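Local coordinates for VgrG protein (Vibrio cholerae, PDB 4E1C) that probably cross-links host actin monomers covalently at the expense of ATP, through its actin cross-linking domain, at residues E28-G33 with T86-L91; Q173-G178 with S361-T366; S284-I289 with L346-E351. All blocks are in the same frame, centred on the assembly; numbering follows the deposited sequence.

Contact 1 of 3, residues E28-G33 with T86-L91; sequences ENELAG and THTVEL. With MG (magnesium ion), chain E; ADP (adenosine-5'-diphosphate), chain B.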
loop_
_atom_site.group_PDB
_atom_site.type_symbol
_atom_site.label_atom_id
_atom_site.label_comp_id
_atom_site.label_asym_id
_atom_site.label_seq_id
_atom_site.Cartn_x
_atom_site.Cartn_y
_atom_site.Cartn_z
ATOM N N GLU A 28 4.297 -4.474 4.837
ATOM C CA GLU A 28 5.092 -3.276 5.116
ATOM C C GLU A 28 5.343 -3.287 6.596
ATOM O O GLU A 28 4.413 -3.541 7.365
ATOM C CB GLU A 28 4.350 -1.994 4.726
ATOM C CG GLU A 28 4.247 -1.767 3.232
ATOM C CD GLU A 28 3.205 -0.729 2.856
ATOM O OE1 GLU A 28 1.988 -1.001 3.001
ATOM O OE2 GLU A 28 3.614 0.370 2.425
ATOM N N ASN A 29 6.602 -3.072 7.001
ATOM C CA ASN A 29 6.965 -3.095 8.421
ATOM C C ASN A 29 7.950 -1.992 8.789
ATOM O O ASN A 29 9.142 -2.051 8.447
ATOM C CB ASN A 29 7.543 -4.469 8.803
ATOM C CG ASN A 29 7.434 -4.831 10.273
ATOM O OD1 ASN A 29 7.481 -6.003 10.647
ATOM N ND2 ASN A 29 7.234 -3.859 11.140
ATOM N N GLU A 30 7.446 -0.982 9.488
ATOM C CA GLU A 30 8.257 0.141 9.933
ATOM C C GLU A 30 8.988 -0.277 11.205
ATOM O O GLU A 30 8.394 -0.888 12.100
ATOM C CB GLU A 30 7.385 1.377 10.138
ATOM C CG GLU A 30 8.173 2.671 10.240
ATOM C CD GLU A 30 7.363 3.868 10.689
ATOM O OE1 GLU A 30 7.857 5.007 10.528
ATOM O OE2 GLU A 30 6.231 3.673 11.191
ATOM N N LEU A 31 10.297 -0.047 11.230
ATOM C CA LEU A 31 11.135 -0.466 12.353
ATOM C C LEU A 31 11.232 0.608 13.404
ATOM O O LEU A 31 11.167 1.789 13.088
ATOM C CB LEU A 31 12.550 -0.861 11.868
ATOM C CG LEU A 31 12.641 -1.960 10.799
ATOM C CD1 LEU A 31 14.036 -2.122 10.326
ATOM C CD2 LEU A 31 12.053 -3.295 11.281
ATOM N N ALA A 32 11.432 0.194 14.664
ATOM C CA ALA A 32 11.689 1.105 15.770
ATOM C C ALA A 32 13.124 0.839 16.213
ATOM O O ALA A 32 13.591 -0.302 16.146
ATOM C CB ALA A 32 10.731 0.827 16.925
ATOM N N GLY A 33 13.776 1.877 16.722
ATOM C CA GLY A 33 15.115 1.778 17.302
ATOM C C GLY A 33 16.240 2.350 16.472
ATOM O O GLY A 33 17.374 2.409 16.949
ATOM N N THR A 86 17.127 12.448 7.698
ATOM C CA THR A 86 16.942 11.196 8.446
ATOM C C THR A 86 15.521 10.722 8.192
ATOM O O THR A 86 14.598 11.533 8.056
ATOM C CB THR A 86 17.147 11.371 9.947
ATOM O OG1 THR A 86 16.142 12.245 10.476
ATOM C CG2 THR A 86 18.501 11.887 10.267
ATOM N N HIS A 87 15.346 9.403 8.128
ATOM C CA HIS A 87 14.045 8.793 7.935
ATOM C C HIS A 87 13.971 7.534 8.756
ATOM O O HIS A 87 14.998 6.913 9.040
ATOM C CB HIS A 87 13.829 8.408 6.458
ATOM C CG HIS A 87 13.855 9.553 5.505
ATOM N ND1 HIS A 87 12.685 10.143 5.060
ATOM C CD2 HIS A 87 14.905 10.163 4.914
ATOM C CE1 HIS A 87 13.061 11.109 4.235
ATOM N NE2 HIS A 87 14.383 11.163 4.119
ATOM N N THR A 88 12.750 7.096 9.058
ATOM C CA THR A 88 12.559 5.788 9.670
ATOM C C THR A 88 12.738 4.775 8.509
ATOM O O THR A 88 12.613 5.125 7.320
ATOM C CB THR A 88 11.176 5.657 10.334
ATOM O OG1 THR A 88 10.183 5.924 9.357
ATOM C CG2 THR A 88 11.004 6.580 11.526
ATOM N N VAL A 89 13.033 3.541 8.857
ATOM C CA VAL A 89 13.222 2.476 7.893
ATOM C C VAL A 89 11.960 1.638 7.825
ATOM O O VAL A 89 11.390 1.282 8.858
ATOM C CB VAL A 89 14.471 1.617 8.239
ATOM C CG1 VAL A 89 14.538 0.328 7.397
ATOM C CG2 VAL A 89 15.742 2.431 8.090
ATOM N N GLU A 90 11.541 1.308 6.606
ATOM C CA GLU A 90 10.414 0.433 6.408
ATOM C C GLU A 90 10.822 -0.748 5.540
ATOM O O GLU A 90 11.352 -0.567 4.443
ATOM C CB GLU A 90 9.221 1.178 5.815
ATOM C CG GLU A 90 7.960 0.326 5.801
ATOM C CD GLU A 90 6.776 1.025 5.176
ATOM O OE1 GLU A 90 6.950 1.634 4.098
ATOM O OE2 GLU A 90 5.669 0.950 5.752
ATOM N N LEU A 91 10.536 -1.949 6.021
ATOM C CA LEU A 91 10.810 -3.188 5.265
ATOM C C LEU A 91 9.567 -3.540 4.432
ATOM O O LEU A 91 8.463 -3.668 4.967
ATOM C CB LEU A 91 11.229 -4.340 6.199
ATOM C CG LEU A 91 12.393 -4.068 7.181
ATOM C CD1 LEU A 91 12.819 -5.377 7.885
ATOM C CD2 LEU A 91 13.616 -3.434 6.474
HETATM MG MG MG E . 5.574 1.416 1.402
HETATM P PB ADP B . 4.444 2.796 -1.229
HETATM O O1B ADP B . 3.377 3.257 -2.139
HETATM O O2B ADP B . 5.808 3.388 -1.683
HETATM O O3B ADP B . 4.150 3.243 0.209
HETATM P PA ADP B . 4.500 0.176 -2.531
HETATM O O1A ADP B . 3.741 0.778 -3.661
HETATM O O2A ADP B . 5.948 -0.097 -2.957
HETATM O O3A ADP B . 4.516 1.197 -1.292
HETATM O "O5'" ADP B . 3.799 -1.178 -2.105
HETATM C "C5'" ADP B . 3.083 -1.333 -0.875
HETATM C "C4'" ADP B . 2.733 -2.788 -0.685
HETATM O "O4'" ADP B . 2.143 -3.339 -1.886
HETATM C "C3'" ADP B . 3.866 -3.739 -0.276
HETATM O "O3'" ADP B . 3.462 -4.443 0.890
HETATM C "C2'" ADP B . 3.977 -4.682 -1.475
HETATM O "O2'" ADP B . 4.427 -6.000 -1.216
HETATM C "C1'" ADP B . 2.526 -4.693 -1.923
HETATM N N9 ADP B . 2.290 -5.243 -3.250
HETATM C C8 ADP B . 2.846 -4.847 -4.440
HETATM N N7 ADP B . 2.429 -5.542 -5.466
HETATM C C5 ADP B . 1.541 -6.451 -4.923
HETATM C C6 ADP B . 0.732 -7.450 -5.494
HETATM N N6 ADP B . 0.716 -7.726 -6.808
HETATM N N1 ADP B . -0.058 -8.174 -4.670
HETATM C C2 ADP B . -0.036 -7.915 -3.360
HETATM N N3 ADP B . 0.686 -7.002 -2.706
HETATM C C4 ADP B . 1.454 -6.291 -3.552
HETATM O O HOH W 1 13.286 3.012 11.532
#
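Residues 28-33 and 86-91 run antiparallel, their axes 147° apart, with Asn-29 and Leu-91 forming a hydrogen-bonded pair and Glu-30 facing Glu-90 in the next, non-hydrogen-bonded pair. Asn-29 and Leu-91 exchange two backbone bonds, and Leu-31 N adds a third to Val-89 O at 2.9 Å. Beyond this the ladder opens, and a water takes over: it accepts from Val-89 N at 2.7 Å and donates to Leu-31 O.

On the face carrying Glu-30, the extended side chain of Glu-30 crosses to Thr-88, whose OG1 donates to Glu-30 OE1 at 2.8 Å, on the lone pair turned away from the other carboxylate oxygen. With chi1 at 56°, Thr-88 holds OG1 between its backbone N and carbonyl carbon, where it also meets Met-64 N. Asp-63 lies close to the same carboxylate oxygen and may raise its proton affinity. Farther along, Glu-28 OE2 binds a magnesium ion next to ADP; Glu-90 OE1 stands 3.0 Å from the same magnesium, and Glu-90 OE2 rests 3.4 Å from Glu-28 CB.

The other face carries Asn-29, whose OD1 is bonded to Gln-173, as well as the apolar Leu-31, Val-89 and Leu-91. The two leucines cross at about a right angle, Leu-31 CD1 lying 4.0 Å from Leu-91 CG and 3.9 Å from Val-89 CG1.

Helix 101-124 packs against this face, setting Phe-118 on Leu-31 and Met-111 and Leu-114 on Leu-91, while strand 167-180 pairs with strand 24-32 and strand 56-68 with strand 85-97.

Contact 2 of 3, residues Q173-G178 with S361-T366; sequences QQATVG and SYLPKT. With MG (magnesium ion), chain D; ADP (adenosine-5'-diphosphate), chain B.
Where a strand of the nucleotide site is backed by the loop that follows strand 345-352, Gln-173 and Leu-363 approach from opposite directions and lie alongside each other. Leu-363 CD1 lies along the glutamine chain, 3.7 Å from both Gln-173 CB and Gln-173 CD. The glutamine is extended beyond CG (chi2 174°), which carries its amide past the leucine to the backbone of the next residue. There Gln-173 NE2 donates to Pro-364 O at 2.9 Å, with an N-H...O angle of 156°; the bond lies in the plane of the carbonyl and almost in that of the amide. NE2 has a second acceptor in Asn-29 OD1, so two bonds fix the rotation of the amide. Its other end, Gln-173 OE1, is 3.9 Å from Lys-365 CE, a methylene of a bent chain whose NZ reaches Gln-360.

The alternation of a beta strand separates these roles. Gln-173 and Ala-175 point to the loop, Ala-175 CB lying 4.4 Å from Leu-363 CD2, whereas Gln-174 turns to the side of the nucleotide and metal, where its OE1 binds a magnesium ion at 2.6 Å together with Glu-351. Thr-176 brings CB to within 3.8 Å of the ribose O4' of ADP. Pro-364 also packs on Lys-108, Met-111 and Leu-112 of helix 101-124.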
loop_
_atom_site.group_PDB
_atom_site.type_symbol
_atom_site.label_atom_id
_atom_site.label_comp_id
_atom_site.label_asym_id
_atom_site.label_seq_id
_atom_site.Cartn_x
_atom_site.Cartn_y
_atom_site.Cartn_z
ATOM N N GLN A 173 2.916 -1.898 11.222
ATOM C CA GLN A 173 2.610 -2.912 10.208
ATOM C C GLN A 173 1.352 -2.746 9.370
ATOM O O GLN A 173 0.291 -2.395 9.885
ATOM C CB GLN A 173 2.626 -4.312 10.835
ATOM C CG GLN A 173 4.011 -4.708 11.374
ATOM C CD GLN A 173 4.048 -6.025 12.124
ATOM O OE1 GLN A 173 3.091 -6.426 12.797
ATOM N NE2 GLN A 173 5.198 -6.689 12.092
ATOM N N GLN A 174 1.475 -3.074 8.073
ATOM C CA GLN A 174 0.375 -3.104 7.101
ATOM C C GLN A 174 0.523 -4.336 6.233
ATOM O O GLN A 174 1.611 -4.877 6.100
ATOM C CB GLN A 174 0.336 -1.863 6.198
ATOM C CG GLN A 174 -0.342 -0.655 6.810
ATOM C CD GLN A 174 0.667 0.325 7.323
ATOM O OE1 GLN A 174 1.367 0.994 6.549
ATOM N NE2 GLN A 174 0.754 0.441 8.643
ATOM N N ALA A 175 -0.586 -4.768 5.634
ATOM C CA ALA A 175 -0.623 -5.868 4.689
ATOM C C ALA A 175 -1.418 -5.368 3.484
ATOM O O ALA A 175 -2.346 -4.587 3.663
ATOM C CB ALA A 175 -1.302 -7.077 5.312
ATOM N N THR A 176 -1.015 -5.780 2.258
ATOM C CA THR A 176 -1.681 -5.422 1.005
ATOM C C THR A 176 -2.094 -6.713 0.322
ATOM O O THR A 176 -1.260 -7.577 0.109
ATOM C CB THR A 176 -0.808 -4.497 0.125
ATOM O OG1 THR A 176 -0.626 -3.249 0.794
ATOM C CG2 THR A 176 -1.450 -4.210 -1.238
ATOM N N VAL A 177 -3.376 -6.836 -0.033
ATOM C CA VAL A 177 -3.909 -8.037 -0.639
ATOM C C VAL A 177 -4.314 -7.703 -2.054
ATOM O O VAL A 177 -4.943 -6.678 -2.277
ATOM C CB VAL A 177 -5.066 -8.665 0.221
ATOM C CG1 VAL A 177 -5.794 -9.797 -0.521
ATOM C CG2 VAL A 177 -4.545 -9.159 1.578
ATOM N N GLY A 178 -3.964 -8.582 -2.982
ATOM C CA GLY A 178 -4.305 -8.445 -4.392
ATOM C C GLY A 178 -5.200 -9.588 -4.813
ATOM O O GLY A 178 -4.878 -10.734 -4.529
ATOM N N SER A 361 -0.811 -13.736 10.957
ATOM C CA SER A 361 0.137 -14.824 10.661
ATOM C C SER A 361 1.094 -14.512 9.504
ATOM O O SER A 361 2.107 -15.212 9.339
ATOM C CB SER A 361 -0.613 -16.128 10.402
ATOM O OG SER A 361 -1.354 -16.063 9.191
ATOM N N TYR A 362 0.763 -13.485 8.685
ATOM C CA TYR A 362 1.610 -13.037 7.566
ATOM C C TYR A 362 2.694 -12.061 8.020
ATOM O O TYR A 362 3.603 -11.767 7.255
ATOM C CB TYR A 362 0.752 -12.354 6.482
ATOM C CG TYR A 362 -0.147 -13.324 5.743
ATOM C CD1 TYR A 362 -1.450 -13.566 6.174
ATOM C CD2 TYR A 362 0.313 -14.015 4.626
ATOM C CE1 TYR A 362 -2.276 -14.473 5.508
ATOM C CE2 TYR A 362 -0.494 -14.941 3.964
ATOM C CZ TYR A 362 -1.790 -15.164 4.407
ATOM O OH TYR A 362 -2.583 -16.055 3.737
ATOM N N LEU A 363 2.576 -11.531 9.251
ATOM C CA LEU A 363 3.480 -10.518 9.774
ATOM C C LEU A 363 4.535 -11.076 10.722
ATOM O O LEU A 363 4.226 -11.962 11.522
ATOM C CB LEU A 363 2.675 -9.377 10.453
ATOM C CG LEU A 363 2.039 -8.259 9.561
ATOM C CD1 LEU A 363 3.093 -7.426 8.829
ATOM C CD2 LEU A 363 1.027 -8.801 8.558
ATOM N N PRO A 364 5.798 -10.585 10.638
ATOM C CA PRO A 364 6.815 -11.045 11.602
ATOM C C PRO A 364 6.563 -10.416 12.976
ATOM O O PRO A 364 6.082 -9.283 13.063
ATOM C CB PRO A 364 8.128 -10.561 10.988
ATOM C CG PRO A 364 7.728 -9.331 10.182
ATOM C CD PRO A 364 6.327 -9.537 9.733
ATOM N N LYS A 365 6.883 -11.149 14.049
ATOM C CA LYS A 365 6.717 -10.636 15.413
ATOM C C LYS A 365 8.014 -10.763 16.192
ATOM O O LYS A 365 8.585 -11.849 16.238
ATOM C CB LYS A 365 5.570 -11.369 16.163
ATOM C CG LYS A 365 4.161 -11.251 15.555
ATOM C CD LYS A 365 3.738 -9.801 15.223
ATOM C CE LYS A 365 2.287 -9.620 14.844
ATOM N NZ LYS A 365 1.730 -10.740 14.038
ATOM N N THR A 366 8.488 -9.662 16.805
ATOM C CA THR A 366 9.702 -9.672 17.639
ATOM C C THR A 366 9.438 -10.565 18.866
ATOM O O THR A 366 10.267 -11.418 19.187
ATOM C CB THR A 366 10.091 -8.240 18.077
ATOM O OG1 THR A 366 10.211 -7.403 16.931
ATOM C CG2 THR A 366 11.398 -8.198 18.893
HETATM MG MG MG D . 1.148 1.730 4.099
HETATM P PB ADP B . 4.444 2.796 -1.229
HETATM O O1B ADP B . 3.377 3.257 -2.139
HETATM O O2B ADP B . 5.808 3.388 -1.683
HETATM O O3B ADP B . 4.150 3.243 0.209
HETATM P PA ADP B . 4.500 0.176 -2.531
HETATM O O1A ADP B . 3.741 0.778 -3.661
HETATM O O2A ADP B . 5.948 -0.097 -2.957
HETATM O O3A ADP B . 4.516 1.197 -1.292
HETATM O "O5'" ADP B . 3.799 -1.178 -2.105
HETATM C "C5'" ADP B . 3.083 -1.333 -0.875
HETATM C "C4'" ADP B . 2.733 -2.788 -0.685
HETATM O "O4'" ADP B . 2.143 -3.339 -1.886
HETATM C "C3'" ADP B . 3.866 -3.739 -0.276
HETATM O "O3'" ADP B . 3.462 -4.443 0.890
HETATM C "C2'" ADP B . 3.977 -4.682 -1.475
HETATM O "O2'" ADP B . 4.427 -6.000 -1.216
HETATM C "C1'" ADP B . 2.526 -4.693 -1.923
HETATM N N9 ADP B . 2.290 -5.243 -3.250
HETATM C C8 ADP B . 2.846 -4.847 -4.440
HETATM N N7 ADP B . 2.429 -5.542 -5.466
HETATM C C5 ADP B . 1.541 -6.451 -4.923
HETATM C C6 ADP B . 0.732 -7.450 -5.494
HETATM N N6 ADP B . 0.716 -7.726 -6.808
HETATM N N1 ADP B . -0.058 -8.174 -4.670
HETATM C C2 ADP B . -0.036 -7.915 -3.360
HETATM N N3 ADP B . 0.686 -7.002 -2.706
HETATM C C4 ADP B . 1.454 -6.291 -3.552
#

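Contact 3 of 3, residues S284-I289 with L346-E351; sequences SKIVEI and LAILFE. With MG (magnesium ion), chain D; ADP (adenosine-5'-diphosphate), chain B.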
loop_
_atom_site.group_PDB
_atom_site.type_symbol
_atom_site.label_atom_id
_atom_site.label_comp_id
_atom_site.label_asym_id
_atom_site.label_seq_id
_atom_site.Cartn_x
_atom_site.Cartn_y
_atom_site.Cartn_z
ATOM N N SER A 284 -10.783 3.381 -12.371
ATOM C CA SER A 284 -11.125 3.303 -13.801
ATOM C C SER A 284 -10.597 2.052 -14.531
ATOM O O SER A 284 -11.098 1.731 -15.605
ATOM C CB SER A 284 -10.734 4.588 -14.527
ATOM O OG SER A 284 -9.326 4.747 -14.600
ATOM N N LYS A 285 -9.623 1.335 -13.944
ATOM C CA LYS A 285 -9.075 0.118 -14.542
ATOM C C LYS A 285 -10.084 -1.019 -14.612
ATOM O O LYS A 285 -10.002 -1.812 -15.539
ATOM C CB LYS A 285 -7.820 -0.362 -13.785
ATOM C CG LYS A 285 -6.597 0.560 -13.906
ATOM C CD LYS A 285 -5.867 0.482 -15.253
ATOM C CE LYS A 285 -5.052 -0.775 -15.464
ATOM N NZ LYS A 285 -4.421 -0.787 -16.807
ATOM N N ILE A 286 -11.004 -1.127 -13.642
ATOM C CA ILE A 286 -11.984 -2.227 -13.561
ATOM C C ILE A 286 -12.936 -2.289 -14.748
ATOM O O ILE A 286 -13.373 -3.376 -15.127
ATOM C CB ILE A 286 -12.687 -2.330 -12.175
ATOM C CG1 ILE A 286 -13.220 -3.757 -11.885
ATOM C CG2 ILE A 286 -13.752 -1.239 -11.989
ATOM C CD1 ILE A 286 -13.608 -4.044 -10.410
ATOM N N VAL A 287 -13.185 -1.129 -15.374
ATOM C CA VAL A 287 -14.051 -0.957 -16.550
ATOM C C VAL A 287 -13.562 -1.867 -17.703
ATOM O O VAL A 287 -14.372 -2.364 -18.484
ATOM C CB VAL A 287 -14.131 0.570 -16.881
ATOM C CG1 VAL A 287 -13.994 0.886 -18.361
ATOM C CG2 VAL A 287 -15.390 1.182 -16.298
ATOM N N GLU A 288 -12.248 -2.159 -17.715
ATOM C CA GLU A 288 -11.585 -3.009 -18.703
ATOM C C GLU A 288 -11.988 -4.494 -18.599
ATOM O O GLU A 288 -11.846 -5.219 -19.581
ATOM C CB GLU A 288 -10.060 -2.862 -18.603
ATOM C CG GLU A 288 -9.543 -1.450 -18.860
ATOM C CD GLU A 288 -8.090 -1.174 -18.501
ATOM O OE1 GLU A 288 -7.371 -2.123 -18.105
ATOM O OE2 GLU A 288 -7.673 0.002 -18.617
ATOM N N ILE A 289 -12.506 -4.950 -17.436
ATOM C CA ILE A 289 -12.909 -6.355 -17.286
ATOM C C ILE A 289 -14.275 -6.643 -17.930
ATOM O O ILE A 289 -14.695 -7.798 -18.000
ATOM C CB ILE A 289 -12.795 -6.887 -15.819
ATOM C CG1 ILE A 289 -13.996 -6.438 -14.939
ATOM C CG2 ILE A 289 -11.405 -6.572 -15.192
ATOM C CD1 ILE A 289 -14.221 -7.253 -13.705
ATOM N N LEU A 346 -7.020 -8.487 -14.706
ATOM C CA LEU A 346 -6.764 -7.390 -13.782
ATOM C C LEU A 346 -6.830 -7.808 -12.323
ATOM O O LEU A 346 -7.796 -8.450 -11.891
ATOM C CB LEU A 346 -7.721 -6.197 -14.055
ATOM C CG LEU A 346 -7.690 -5.041 -13.016
ATOM C CD1 LEU A 346 -6.393 -4.198 -13.123
ATOM C CD2 LEU A 346 -8.899 -4.168 -13.149
ATOM N N ALA A 347 -5.770 -7.461 -11.573
ATOM C CA ALA A 347 -5.759 -7.652 -10.127
ATOM C C ALA A 347 -5.976 -6.255 -9.539
ATOM O O ALA A 347 -5.487 -5.266 -10.090
ATOM C CB ALA A 347 -4.427 -8.221 -9.639
ATOM N N ILE A 348 -6.743 -6.182 -8.447
ATOM C CA ILE A 348 -7.023 -4.952 -7.715
ATOM C C ILE A 348 -6.519 -5.174 -6.314
ATOM O O ILE A 348 -6.662 -6.277 -5.785
ATOM C CB ILE A 348 -8.517 -4.482 -7.803
ATOM C CG1 ILE A 348 -9.522 -5.613 -7.421
ATOM C CG2 ILE A 348 -8.796 -3.886 -9.204
ATOM C CD1 ILE A 348 -11.025 -5.150 -7.231
ATOM N N LEU A 349 -5.841 -4.165 -5.751
ATOM C CA LEU A 349 -5.168 -4.263 -4.460
ATOM C C LEU A 349 -5.770 -3.416 -3.365
ATOM O O LEU A 349 -6.360 -2.361 -3.611
ATOM C CB LEU A 349 -3.677 -3.916 -4.661
ATOM C CG LEU A 349 -2.758 -5.078 -5.070
ATOM C CD1 LEU A 349 -3.025 -5.558 -6.497
ATOM C CD2 LEU A 349 -1.346 -4.644 -5.005
ATOM N N PHE A 350 -5.583 -3.876 -2.135
ATOM C CA PHE A 350 -6.138 -3.236 -0.959
ATOM C C PHE A 350 -5.156 -3.298 0.183
ATOM O O PHE A 350 -4.621 -4.370 0.485
ATOM C CB PHE A 350 -7.463 -3.933 -0.559
ATOM C CG PHE A 350 -8.470 -3.930 -1.680
ATOM C CD1 PHE A 350 -9.356 -2.865 -1.838
ATOM C CD2 PHE A 350 -8.500 -4.965 -2.612
ATOM C CE1 PHE A 350 -10.250 -2.838 -2.914
ATOM C CE2 PHE A 350 -9.369 -4.921 -3.707
ATOM C CZ PHE A 350 -10.247 -3.864 -3.845
ATOM N N GLU A 351 -4.954 -2.144 0.852
ATOM C CA GLU A 351 -4.065 -2.022 1.991
ATOM C C GLU A 351 -4.871 -2.054 3.276
ATOM O O GLU A 351 -5.817 -1.275 3.444
ATOM C CB GLU A 351 -3.278 -0.704 1.876
ATOM C CG GLU A 351 -2.322 -0.408 3.014
ATOM C CD GLU A 351 -1.676 0.961 2.924
ATOM O OE1 GLU A 351 -1.387 1.420 1.796
ATOM O OE2 GLU A 351 -1.442 1.572 3.991
HETATM MG MG MG D . 1.148 1.730 4.099
HETATM P PB ADP B . 4.444 2.796 -1.229
HETATM O O1B ADP B . 3.377 3.257 -2.139
HETATM O O2B ADP B . 5.808 3.388 -1.683
HETATM O O3B ADP B . 4.150 3.243 0.209
HETATM P PA ADP B . 4.500 0.176 -2.531
HETATM O O1A ADP B . 3.741 0.778 -3.661
HETATM O O2A ADP B . 5.948 -0.097 -2.957
HETATM O O3A ADP B . 4.516 1.197 -1.292
HETATM O "O5'" ADP B . 3.799 -1.178 -2.105
HETATM C "C5'" ADP B . 3.083 -1.333 -0.875
HETATM C "C4'" ADP B . 2.733 -2.788 -0.685
HETATM O "O4'" ADP B . 2.143 -3.339 -1.886
HETATM C "C3'" ADP B . 3.866 -3.739 -0.276
HETATM O "O3'" ADP B . 3.462 -4.443 0.890
HETATM C "C2'" ADP B . 3.977 -4.682 -1.475
HETATM O "O2'" ADP B . 4.427 -6.000 -1.216
HETATM C "C1'" ADP B . 2.526 -4.693 -1.923
HETATM N N9 ADP B . 2.290 -5.243 -3.250
HETATM C C8 ADP B . 2.846 -4.847 -4.440
HETATM N N7 ADP B . 2.429 -5.542 -5.466
HETATM C C5 ADP B . 1.541 -6.451 -4.923
HETATM C C6 ADP B . 0.732 -7.450 -5.494
HETATM N N6 ADP B . 0.716 -7.726 -6.808
HETATM N N1 ADP B . -0.058 -8.174 -4.670
HETATM C C2 ADP B . -0.036 -7.915 -3.360
HETATM N N3 ADP B . 0.686 -7.002 -2.706
HETATM C C4 ADP B . 1.454 -6.291 -3.552
#
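Lys-285 begins the contact by offering both backbone and side chain to Leu-346: its carbonyl O is 3.5 Å from Leu-346 CD2, and its CB is 4.0 Å from the same methyl. Beyond CB the lysine chain bends at chi2 and chi3, away from the strand, and NZ forms a weak, long salt bridge with Glu-288. Ile-286 follows, with its CA 3.7 Å from Leu-346 CD2, while its CD1 extends to Ile-348 CD1 at 4.2 Å. Val-287 turns its side chain away, onto helix 292-307. One turn on from Ile-286, Ile-289 places CG2 3.9 Å from Leu-346 CB, the two side chains crossing at about a right angle; its chi1 of 79° sets CG1 between backbone N and carbonyl carbon and puts CG2 beside the N.

The backbone coils helically throughout, Glu-288 N bonding Lys-285 O and Ile-289 N bonding Ile-286 O, and this curvature brings three residues onto one leucine. No hydrogen bond crosses to the strand; the join is apolar, continued by Tyr-230 of helix 221-245, which touches Ile-286 and Ile-348.

On strand 345-352 itself, the alternate residues do different work: Leu-349 CD2 lies 3.4 Å from C5 of the adenine of ADP, and Glu-351 OE2 binds magnesium at 2.6 Å. The arrangement is that of a nucleotide-site strand with one face toward ligand and metal and the other packed into a hydrophobic layer.

Overall arrangement
The three contacts show how one nucleotide site draws on structure of different kinds. Contacts 1 and 2 are buried, and lie on strands 24-32 and 167-180, which are neighbours in the sheet; contact 3 is only partly buried and lies 29 Å, centre to centre, from contact 1, on the opposite side of the chain's centre. Strand 345-352 nonetheless ties it in, since Val-177 N meets Phe-350 O at 2.8 Å, a probable hydrogen bond. The chemistry changes along this series: backbone pairing with acidic side chains in contact 1, one side-chain amide hydrogen bond and leucine packing in contact 2, mainly apolar packing in contact 3. Each supplies a metal ligand: Glu-28 to one magnesium, Gln-174 and Glu-351 together to a second.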